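Local coordinates for Lmo0181 protein (Listeria monocytogenes serovar 1/2a, PDB 5F7V) that binds the cyclic glucose tetrasaccharide cycloalternan and probably hands it to an ABC transporter for uptake across the cell membrane, at residues E181-A186 and L354-K359; G190-N195 and E200-S205; N75-M80 and K359-I364. One frame throughout, in Å; residues are numbered along the deposited sequence.

Interaction 1 of 3, residues E181-A186 and L354-K359; sequences EFYKVA and LPPVVK. With GLC (alpha-D-glucopyranose), chain B.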
loop_
_atom_site.group_PDB
_atom_site.type_symbol
_atom_site.label_atom_id
_atom_site.label_comp_id
_atom_site.label_asym_id
_atom_site.label_seq_id
_atom_site.Cartn_x
_atom_site.Cartn_y
_atom_site.Cartn_z
ATOM N N GLU A 181 5.627 7.162 0.102
ATOM C CA GLU A 181 6.883 6.573 -0.373
ATOM C C GLU A 181 8.046 7.027 0.502
ATOM O O GLU A 181 9.011 6.305 0.745
ATOM C CB GLU A 181 7.121 6.963 -1.823
ATOM C CG GLU A 181 8.185 6.110 -2.500
ATOM C CD GLU A 181 7.731 4.699 -2.835
ATOM O OE1 GLU A 181 6.519 4.335 -2.689
ATOM O OE2 GLU A 181 8.619 3.936 -3.302
ATOM N N PHE A 182 7.952 8.278 0.947
ATOM C CA PHE A 182 9.109 8.898 1.613
ATOM C C PHE A 182 9.398 8.343 2.974
ATOM O O PHE A 182 10.565 8.326 3.337
ATOM C CB PHE A 182 8.874 10.391 1.717
ATOM C CG PHE A 182 10.121 11.127 2.126
ATOM C CD1 PHE A 182 11.242 11.091 1.301
ATOM C CD2 PHE A 182 10.208 11.813 3.312
ATOM C CE1 PHE A 182 12.413 11.731 1.637
ATOM C CE2 PHE A 182 11.380 12.455 3.660
ATOM C CZ PHE A 182 12.477 12.393 2.827
ATOM N N TYR A 183 8.412 7.876 3.736
ATOM C CA TYR A 183 8.836 7.356 5.051
ATOM C C TYR A 183 9.731 6.137 4.840
ATOM O O TYR A 183 10.620 5.863 5.637
ATOM C CB TYR A 183 7.695 7.087 6.026
ATOM C CG TYR A 183 6.714 5.980 5.716
ATOM C CD1 TYR A 183 6.990 4.671 6.032
ATOM C CD2 TYR A 183 5.490 6.234 5.120
ATOM C CE1 TYR A 183 6.077 3.657 5.812
ATOM C CE2 TYR A 183 4.563 5.246 4.890
ATOM C CZ TYR A 183 4.882 3.963 5.221
ATOM O OH TYR A 183 3.949 2.980 5.018
ATOM N N LYS A 184 9.484 5.369 3.778
ATOM C CA LYS A 184 10.374 4.259 3.403
ATOM C C LYS A 184 11.723 4.728 2.876
ATOM O O LYS A 184 12.756 4.241 3.307
ATOM C CB LYS A 184 9.656 3.406 2.385
ATOM C CG LYS A 184 10.512 2.305 1.802
ATOM C CD LYS A 184 9.877 1.566 0.642
ATOM C CE LYS A 184 9.627 2.439 -0.586
ATOM N NZ LYS A 184 8.832 1.696 -1.599
ATOM N N VAL A 185 11.719 5.625 1.902
ATOM C CA VAL A 185 12.978 6.079 1.292
ATOM C C VAL A 185 13.848 6.818 2.308
ATOM O O VAL A 185 15.069 6.648 2.320
ATOM C CB VAL A 185 12.699 6.902 0.005
ATOM C CG1 VAL A 185 13.996 7.378 -0.592
ATOM C CG2 VAL A 185 11.987 6.003 -0.998
ATOM N N ALA A 186 13.217 7.590 3.193
ATOM C CA ALA A 186 13.977 8.183 4.326
ATOM C C ALA A 186 14.644 7.117 5.178
ATOM O O ALA A 186 15.833 7.224 5.498
ATOM C CB ALA A 186 13.050 9.032 5.173
ATOM N N LEU A 354 6.960 -0.121 9.266
ATOM C CA LEU A 354 5.520 0.046 9.428
ATOM C C LEU A 354 5.134 1.490 9.131
ATOM O O LEU A 354 5.928 2.405 9.370
ATOM C CB LEU A 354 5.117 -0.364 10.835
ATOM C CG LEU A 354 5.470 -1.802 11.207
ATOM C CD1 LEU A 354 5.095 -2.031 12.655
ATOM C CD2 LEU A 354 4.726 -2.783 10.318
ATOM N N PRO A 355 3.912 1.728 8.628
ATOM C CA PRO A 355 3.443 3.111 8.518
ATOM C C PRO A 355 3.412 3.835 9.866
ATOM O O PRO A 355 3.078 3.186 10.861
ATOM C CB PRO A 355 2.013 2.958 8.032
ATOM C CG PRO A 355 1.892 1.562 7.548
ATOM C CD PRO A 355 2.827 0.756 8.396
ATOM N N PRO A 356 3.783 5.119 9.894
ATOM C CA PRO A 356 3.503 5.868 11.111
ATOM C C PRO A 356 2.003 5.786 11.430
ATOM O O PRO A 356 1.174 5.866 10.524
ATOM C CB PRO A 356 3.953 7.273 10.749
ATOM C CG PRO A 356 4.880 7.112 9.657
ATOM C CD PRO A 356 4.336 5.986 8.843
ATOM N N VAL A 357 1.670 5.679 12.704
ATOM C CA VAL A 357 0.277 5.547 13.163
ATOM C C VAL A 357 -0.141 6.839 13.867
ATOM O O VAL A 357 0.164 7.022 15.039
ATOM C CB VAL A 357 0.110 4.291 14.045
ATOM C CG1 VAL A 357 -1.297 4.156 14.602
ATOM C CG2 VAL A 357 0.471 3.048 13.207
ATOM N N VAL A 358 -0.781 7.713 13.104
ATOM C CA VAL A 358 -1.191 9.032 13.600
ATOM C C VAL A 358 -2.547 9.353 13.011
ATOM O O VAL A 358 -2.826 9.057 11.845
ATOM C CB VAL A 358 -0.146 10.106 13.264
ATOM C CG1 VAL A 358 1.174 9.800 13.962
ATOM C CG2 VAL A 358 0.096 10.259 11.776
ATOM N N LYS A 359 -3.411 9.993 13.784
ATOM C CA LYS A 359 -4.756 10.317 13.313
ATOM C C LYS A 359 -4.800 11.282 12.130
ATOM O O LYS A 359 -5.781 11.235 11.401
ATOM C CB LYS A 359 -5.629 10.835 14.452
ATOM C CG LYS A 359 -5.288 12.225 14.937
ATOM C CD LYS A 359 -6.376 12.741 15.869
ATOM C CE LYS A 359 -6.020 14.154 16.295
ATOM N NZ LYS A 359 -6.910 14.565 17.400
HETATM C C1 GLC B . 0.015 4.158 -1.784
HETATM C C2 GLC B . -0.120 4.521 -3.257
HETATM C C3 GLC B . 0.649 3.498 -4.093
HETATM C C4 GLC B . 2.094 3.456 -3.633
HETATM C C5 GLC B . 2.204 3.287 -2.110
HETATM C C6 GLC B . 3.617 3.496 -1.559
HETATM O O2 GLC B . -1.503 4.577 -3.648
HETATM O O3 GLC B . 0.557 3.938 -5.456
HETATM O O4 GLC B . 2.777 2.339 -4.227
HETATM O O5 GLC B . 1.381 4.196 -1.380
HETATM O O6 GLC B . 4.047 4.812 -1.894
#
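Y183, on helix 179-187, and P355, on the connection from strand 352-353 to helix 361-376, mark the closest backbone approach, 7.7 Å between their CA atoms, and from L354 through P356 this connection runs in an extended, polyproline-II-like conformation. No hydrogen bond crosses between the segments, and the phenol ring of Y183 carries the contact. Its CG lies between the backbone N and the carbonyl carbon (chi1 67°), a setting seldom used by aromatic residues inside helices, and this carries the ring to the prolines, with one face against P356. P356 meets it with CD, which stands over the centre of that face, 3.8 Å from the centroid and 7° off the ring normal, a well-centred CH-pi contact made by the methylene next to the imide nitrogen. P355 lies side by side with the Y183 side chain, at its hydroxyl end, with CA 3.5 Å and CG 3.6 Å from Y183 OH. The carbonyl oxygen of L354 comes obliquely to CE1 of Y183.

Two residues earlier on the helix, E181 enters the glycan pocket. Its chain bends at chi2 (74°), and OE1 accepts from O6 of a bound glucose at 2.6 Å. The other oxygen, OE2, is met by K184 NZ at 2.8 Å from above the carboxylate plane, a salt bridge within the helix that would favour the charged carboxylate; K184 also pairs with E270.

Strand 278-287 runs beside this arrangement: H279 meets the Y183 ring edge-to-face and F281 touches Y183, while helix 76-85 brings Y76 against L354 and P355, and helix 206-220 covers F182.

Interaction 2 of 3, residues G190-N195 and E200-S205; sequences GGSIFN and ETTINS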
loop_
_atom_site.group_PDB
_atom_site.type_symbol
_atom_site.label_atom_id
_atom_site.label_comp_id
_atom_site.label_asym_id
_atom_site.label_seq_id
_atom_site.Cartn_x
_atom_site.Cartn_y
_atom_site.Cartn_z
ATOM N N GLY A 190 18.527 6.013 6.833
ATOM C CA GLY A 190 18.644 6.120 8.293
ATOM C C GLY A 190 17.790 7.199 8.898
ATOM O O GLY A 190 17.928 7.470 10.101
ATOM N N GLY A 191 16.868 7.732 8.120
ATOM C CA GLY A 191 15.961 8.810 8.558
ATOM C C GLY A 191 14.611 8.309 9.017
ATOM O O GLY A 191 14.292 7.143 8.929
ATOM N N SER A 192 13.784 9.236 9.473
ATOM C CA SER A 192 12.439 8.887 9.879
ATOM C C SER A 192 11.586 10.127 9.842
ATOM O O SER A 192 12.084 11.245 9.677
ATOM C CB SER A 192 12.449 8.295 11.287
ATOM O OG SER A 192 12.964 9.241 12.180
ATOM N N ILE A 193 10.291 9.903 10.023
ATOM C CA ILE A 193 9.316 10.986 9.998
ATOM C C ILE A 193 9.071 11.434 11.422
ATOM O O ILE A 193 9.148 12.651 11.672
ATOM C CB ILE A 193 7.967 10.552 9.373
ATOM C CG1 ILE A 193 8.205 9.895 8.007
ATOM C CG2 ILE A 193 6.990 11.720 9.349
ATOM C CD1 ILE A 193 8.889 10.756 6.989
ATOM N N PHE A 194 8.838 10.548 12.378
ATOM C CA PHE A 194 8.577 10.925 13.767
ATOM C C PHE A 194 9.576 10.277 14.698
ATOM O O PHE A 194 10.261 9.310 14.369
ATOM C CB PHE A 194 7.187 10.487 14.216
ATOM C CG PHE A 194 6.083 11.119 13.435
ATOM C CD1 PHE A 194 5.654 12.414 13.738
ATOM C CD2 PHE A 194 5.420 10.389 12.450
ATOM C CE1 PHE A 194 4.620 12.981 13.025
ATOM C CE2 PHE A 194 4.398 10.964 11.749
ATOM C CZ PHE A 194 3.984 12.243 12.024
ATOM N N ASN A 195 9.681 10.819 15.895
ATOM C CA ASN A 195 10.357 10.123 16.989
ATOM C C ASN A 195 9.524 8.956 17.503
ATOM O O ASN A 195 8.412 8.735 17.040
ATOM C CB ASN A 195 10.811 11.094 18.075
ATOM C CG ASN A 195 9.669 11.762 18.812
ATOM O OD1 ASN A 195 8.499 11.514 18.503
ATOM N ND2 ASN A 195 9.990 12.574 19.825
ATOM N N GLU A 200 7.490 14.480 18.152
ATOM C CA GLU A 200 8.285 15.385 17.321
ATOM C C GLU A 200 8.400 14.781 15.937
ATOM O O GLU A 200 8.295 13.557 15.799
ATOM C CB GLU A 200 9.710 15.582 17.885
ATOM C CG GLU A 200 9.796 16.197 19.269
ATOM C CD GLU A 200 9.294 17.594 19.358
ATOM O OE1 GLU A 200 9.183 18.292 18.342
ATOM O OE2 GLU A 200 8.949 18.028 20.477
ATOM N N THR A 201 8.677 15.610 14.942
ATOM C CA THR A 201 9.044 15.135 13.620
ATOM C C THR A 201 10.501 15.476 13.334
ATOM O O THR A 201 11.003 16.550 13.644
ATOM C CB THR A 201 8.119 15.685 12.527
ATOM O OG1 THR A 201 8.566 15.239 11.252
ATOM C CG2 THR A 201 8.075 17.186 12.472
ATOM N N THR A 202 11.185 14.538 12.692
ATOM C CA THR A 202 12.539 14.780 12.182
ATOM C C THR A 202 12.513 14.655 10.665
ATOM O O THR A 202 13.522 14.264 10.056
ATOM C CB THR A 202 13.545 13.837 12.840
ATOM O OG1 THR A 202 13.009 12.522 12.737
ATOM C CG2 THR A 202 13.676 14.248 14.281
ATOM N N ILE A 203 11.401 15.019 10.024
ATOM C CA ILE A 203 11.249 14.843 8.581
ATOM C C ILE A 203 12.269 15.630 7.775
ATOM O O ILE A 203 12.638 15.225 6.662
ATOM C CB ILE A 203 9.787 15.156 8.145
ATOM C CG1 ILE A 203 9.551 14.644 6.720
ATOM C CG2 ILE A 203 9.434 16.618 8.263
ATOM C CD1 ILE A 203 8.116 14.651 6.276
ATOM N N ASN A 204 12.744 16.739 8.320
ATOM C CA ASN A 204 13.727 17.599 7.679
ATOM C C ASN A 204 15.173 17.341 8.102
ATOM O O ASN A 204 15.962 18.255 7.982
ATOM C CB ASN A 204 13.324 19.060 7.825
ATOM C CG ASN A 204 13.349 19.516 9.253
ATOM O OD1 ASN A 204 13.125 18.713 10.165
ATOM N ND2 ASN A 204 13.608 20.794 9.457
ATOM N N SER A 205 15.488 16.144 8.567
ATOM C CA SER A 205 16.906 15.819 8.827
ATOM C C SER A 205 17.767 15.880 7.574
ATOM O O SER A 205 17.266 15.734 6.469
ATOM C CB SER A 205 16.968 14.431 9.443
ATOM O OG SER A 205 16.608 13.479 8.437
HETATM O O HOH W 1 15.043 11.843 9.988
HETATM O O HOH W 2 13.774 10.725 14.763
#
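F194 and T201 form a single antiparallel beta bridge in the excursion that joins helix 179-187 to helix 206-220. They are a non-hydrogen-bonded pair, with CA atoms 4.2 Å apart. The bonds lie on either side of them: T202 N gives to I193 O at 3.0 Å, and N195 N gives to E200 O at 3.1 Å, the straighter of the two (163°). I193 O has a second donor in T201 OG1, at 2.7 Å. This hydroxyl stands anti to its own backbone nitrogen (chi1 177°), which turns it toward 190-195, where it meets the carbonyl tilted modestly from its plane.

T201 OG1 also accepts from I203 N at 3.1 Å, an ST turn, and the chain then passes through a type I turn from T202 to S205. S205 is the N-cap of helix 206-220, its OG bonded to N208 N. At the other end, G190, with positive phi, closes helix 179-187 as the C-prime residue of a Schellman motif. Water 1 bridges the segments, accepting from S192 N, donating to T202 O and bonded to S205 OG at 2.7 Å.

Near the tip, N195 OD1 takes E200 N at 3.2 Å from above its amide plane, and T199 N is a further donor to it. N195 ND2 lies against CB and CG of E200, whose carboxylate leads away. On the inner side I193 and I203 lie side by side, CD1 of I193 being 4.0 Å from CG1 of I203, and E200 O approaches the F194 ring at its edge, while M397 and F399 pack on the F194 side chain.

Interaction 3 of 3, residues N75-M80 and K359-I364; sequences NYETFM and KDWNKI. With GLC (alpha-D-glucopyranose), chain C.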
loop_
_atom_site.group_PDB
_atom_site.type_symbol
_atom_site.label_atom_id
_atom_site.label_comp_id
_atom_site.label_asym_id
_atom_site.label_seq_id
_atom_site.Cartn_x
_atom_site.Cartn_y
_atom_site.Cartn_z
ATOM N N ASN A 75 -7.245 0.965 5.324
ATOM C CA ASN A 75 -5.824 0.648 5.242
ATOM C C ASN A 75 -5.143 0.930 6.576
ATOM O O ASN A 75 -5.677 1.583 7.469
ATOM C CB ASN A 75 -5.163 1.320 4.018
ATOM C CG ASN A 75 -5.176 2.819 4.059
ATOM O OD1 ASN A 75 -5.719 3.414 4.951
ATOM N ND2 ASN A 75 -4.602 3.398 3.040
ATOM N N TYR A 76 -3.913 0.438 6.687
ATOM C CA TYR A 76 -3.129 0.591 7.894
ATOM C C TYR A 76 -3.006 2.063 8.233
ATOM O O TYR A 76 -3.206 2.454 9.373
ATOM C CB TYR A 76 -1.758 -0.041 7.636
ATOM C CG TYR A 76 -0.893 -0.409 8.838
ATOM C CD1 TYR A 76 -0.823 0.347 10.006
ATOM C CD2 TYR A 76 -0.076 -1.518 8.762
ATOM C CE1 TYR A 76 -0.005 -0.038 11.043
ATOM C CE2 TYR A 76 0.724 -1.933 9.809
ATOM C CZ TYR A 76 0.764 -1.162 10.948
ATOM O OH TYR A 76 1.574 -1.536 11.989
ATOM N N GLU A 77 -2.715 2.878 7.227
ATOM C CA GLU A 77 -2.348 4.247 7.566
ATOM C C GLU A 77 -3.554 5.140 7.813
ATOM O O GLU A 77 -3.338 6.217 8.345
ATOM C CB GLU A 77 -1.354 4.814 6.549
ATOM C CG GLU A 77 -1.799 4.843 5.094
ATOM C CD GLU A 77 -1.560 3.565 4.284
ATOM O OE1 GLU A 77 -1.739 2.441 4.804
ATOM O OE2 GLU A 77 -1.222 3.672 3.080
ATOM N N THR A 78 -4.787 4.744 7.482
ATOM C CA THR A 78 -5.967 5.559 7.849
ATOM C C THR A 78 -6.680 5.011 9.061
ATOM O O THR A 78 -7.544 5.664 9.641
ATOM C CB THR A 78 -6.952 5.660 6.672
ATOM O OG1 THR A 78 -6.232 6.000 5.488
ATOM C CG2 THR A 78 -8.009 6.717 6.857
ATOM N N PHE A 79 -6.340 3.789 9.468
ATOM C CA PHE A 79 -7.034 3.179 10.598
ATOM C C PHE A 79 -7.126 4.078 11.842
ATOM O O PHE A 79 -8.225 4.200 12.386
ATOM C CB PHE A 79 -6.399 1.828 10.967
ATOM C CG PHE A 79 -6.885 1.255 12.261
ATOM C CD1 PHE A 79 -8.114 0.663 12.310
ATOM C CD2 PHE A 79 -6.140 1.360 13.412
ATOM C CE1 PHE A 79 -8.569 0.151 13.518
ATOM C CE2 PHE A 79 -6.569 0.836 14.602
ATOM C CZ PHE A 79 -7.813 0.233 14.664
ATOM N N MET A 80 -6.026 4.660 12.311
ATOM C CA MET A 80 -6.089 5.371 13.583
ATOM C C MET A 80 -7.046 6.555 13.495
ATOM O O MET A 80 -7.774 6.836 14.449
ATOM C CB MET A 80 -4.710 5.829 14.027
ATOM C CG MET A 80 -4.837 6.681 15.267
ATOM S SD MET A 80 -3.253 7.194 15.916
ATOM C CE MET A 80 -3.575 6.863 17.642
ATOM N N LYS A 359 -3.411 9.993 13.784
ATOM C CA LYS A 359 -4.756 10.317 13.313
ATOM C C LYS A 359 -4.800 11.282 12.130
ATOM O O LYS A 359 -5.781 11.235 11.401
ATOM C CB LYS A 359 -5.629 10.835 14.452
ATOM C CG LYS A 359 -5.288 12.225 14.937
ATOM C CD LYS A 359 -6.376 12.741 15.869
ATOM C CE LYS A 359 -6.020 14.154 16.295
ATOM N NZ LYS A 359 -6.910 14.565 17.400
ATOM N N ASP A 360 -3.762 12.090 11.922
ATOM C CA ASP A 360 -3.771 13.111 10.883
ATOM C C ASP A 360 -2.970 12.669 9.667
ATOM O O ASP A 360 -2.622 13.524 8.883
ATOM C CB ASP A 360 -3.200 14.420 11.428
ATOM C CG ASP A 360 -4.028 15.015 12.538
ATOM O OD1 ASP A 360 -5.256 15.146 12.323
ATOM O OD2 ASP A 360 -3.431 15.326 13.608
ATOM N N TRP A 361 -2.731 11.379 9.471
ATOM C CA TRP A 361 -1.846 10.950 8.398
ATOM C C TRP A 361 -2.266 11.431 7.024
ATOM O O TRP A 361 -1.436 11.966 6.283
ATOM C CB TRP A 361 -1.756 9.429 8.361
ATOM C CG TRP A 361 -0.792 8.925 7.321
ATOM C CD1 TRP A 361 -1.078 8.260 6.177
ATOM C CD2 TRP A 361 0.622 9.068 7.357
ATOM N NE1 TRP A 361 0.079 7.966 5.514
ATOM C CE2 TRP A 361 1.157 8.432 6.216
ATOM C CE3 TRP A 361 1.514 9.669 8.242
ATOM C CZ2 TRP A 361 2.516 8.376 5.953
ATOM C CZ3 TRP A 361 2.867 9.642 7.965
ATOM C CH2 TRP A 361 3.371 8.968 6.827
ATOM N N ASN A 362 -3.527 11.248 6.647
ATOM C CA ASN A 362 -3.932 11.643 5.307
ATOM C C ASN A 362 -3.846 13.158 5.099
ATOM O O ASN A 362 -3.431 13.601 4.015
ATOM C CB ASN A 362 -5.292 11.033 4.951
ATOM C CG ASN A 362 -5.246 9.511 4.719
ATOM O OD1 ASN A 362 -4.206 8.894 4.425
ATOM N ND2 ASN A 362 -6.416 8.872 4.864
ATOM N N LYS A 363 -4.151 13.931 6.129
ATOM C CA LYS A 363 -4.082 15.379 6.063
ATOM C C LYS A 363 -2.633 15.855 5.918
ATOM O O LYS A 363 -2.309 16.690 5.052
ATOM C CB LYS A 363 -4.719 15.938 7.330
ATOM C CG LYS A 363 -4.768 17.429 7.268
ATOM C CD LYS A 363 -4.900 18.098 8.610
ATOM C CE LYS A 363 -6.030 17.574 9.443
ATOM N NZ LYS A 363 -6.693 18.794 9.982
ATOM N N ILE A 364 -1.733 15.330 6.745
ATOM C CA ILE A 364 -0.330 15.717 6.631
ATOM C C ILE A 364 0.239 15.212 5.304
ATOM O O ILE A 364 1.060 15.902 4.706
ATOM C CB ILE A 364 0.560 15.384 7.847
ATOM C CG1 ILE A 364 0.825 13.888 8.037
ATOM C CG2 ILE A 364 -0.016 16.039 9.086
ATOM C CD1 ILE A 364 1.798 13.568 9.155
HETATM C C1 GLC C . -2.476 -0.561 -1.608
HETATM C C2 GLC C . -2.789 -1.346 -0.354
HETATM C C3 GLC C . -3.160 -0.402 0.776
HETATM C C4 GLC C . -2.099 0.680 0.942
HETATM C C5 GLC C . -1.888 1.414 -0.376
HETATM C C6 GLC C . -0.753 2.428 -0.314
HETATM O O2 GLC C . -3.855 -2.259 -0.638
HETATM O O3 GLC C . -3.238 -1.173 1.971
HETATM O O4 GLC C . -2.596 1.633 1.887
HETATM O O5 GLC C . -1.506 0.455 -1.386
HETATM O O6 GLC C . -0.591 2.866 -1.683
HETATM O O HOH W 3 -4.429 6.455 2.929
#
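N362 and T78 make the one hydrogen bond that joins the two segments directly: N362 ND2 gives to T78 OG1 at 2.9 Å, from side chains that cross at about a right angle, with the hydroxyl 21° out of the asparagine's amide plane. Close by, the methylene CB of E77 rests obliquely on CD1 of W361 at 3.5 Å. W361 is held at its NE1 by N180 OD1; N180 also bonds E77 OE2 and a glucose, consistent with the indole helping to place it.

Water 3 bridges the two segments, giving to N362 OD1 at 2.9 Å and to T78 OG1, and accepting from N75 ND2. T78 OG1 donates a hydrogen bond to N75 OD1 at 2.7 Å, in the carbonyl plane on a lone pair. That leaves the amide of N75, the N-cap of helix 76-85, with its NH2 turned to the glycan: ND2 gives to O4 of a glucose unit at 2.9 Å. The same O4 donates to E77 OE2 at 2.7 Å in one of two modelled conformers of that residue.

The direct bonds run from N362 through T78 to N75, and on through N75 ND2 and glucose O4 to E77, while water 3 returns from N75 to N362 and T78. With OD1 committed to the hydroxyl, the amide of N75 is fixed against flipping, and the glucose hydroxyl meets a donor in N75 and an acceptor in E77.

In the fold
Interactions 1 and 3 lie about 11 and 12 Å from the centre of the chain and each line the glycan pocket, whereas interaction 2, centred about 21 Å out, reaches the surface. The run 354-364, connection plus first turn of helix 361-376, serves two of them: its prolines face helix 179-187 in interaction 1, its turn into the helix faces helix 76-85 in interaction 3, and K359 is common to both. Interaction 2 continues from helix 179-187, with I193 against Y183 and F194 against P356 and W361. The chemistry follows place: ring-on-proline contact in the first, backbone bridging with water in the second, and directed side-chain hydrogen bonds in the third.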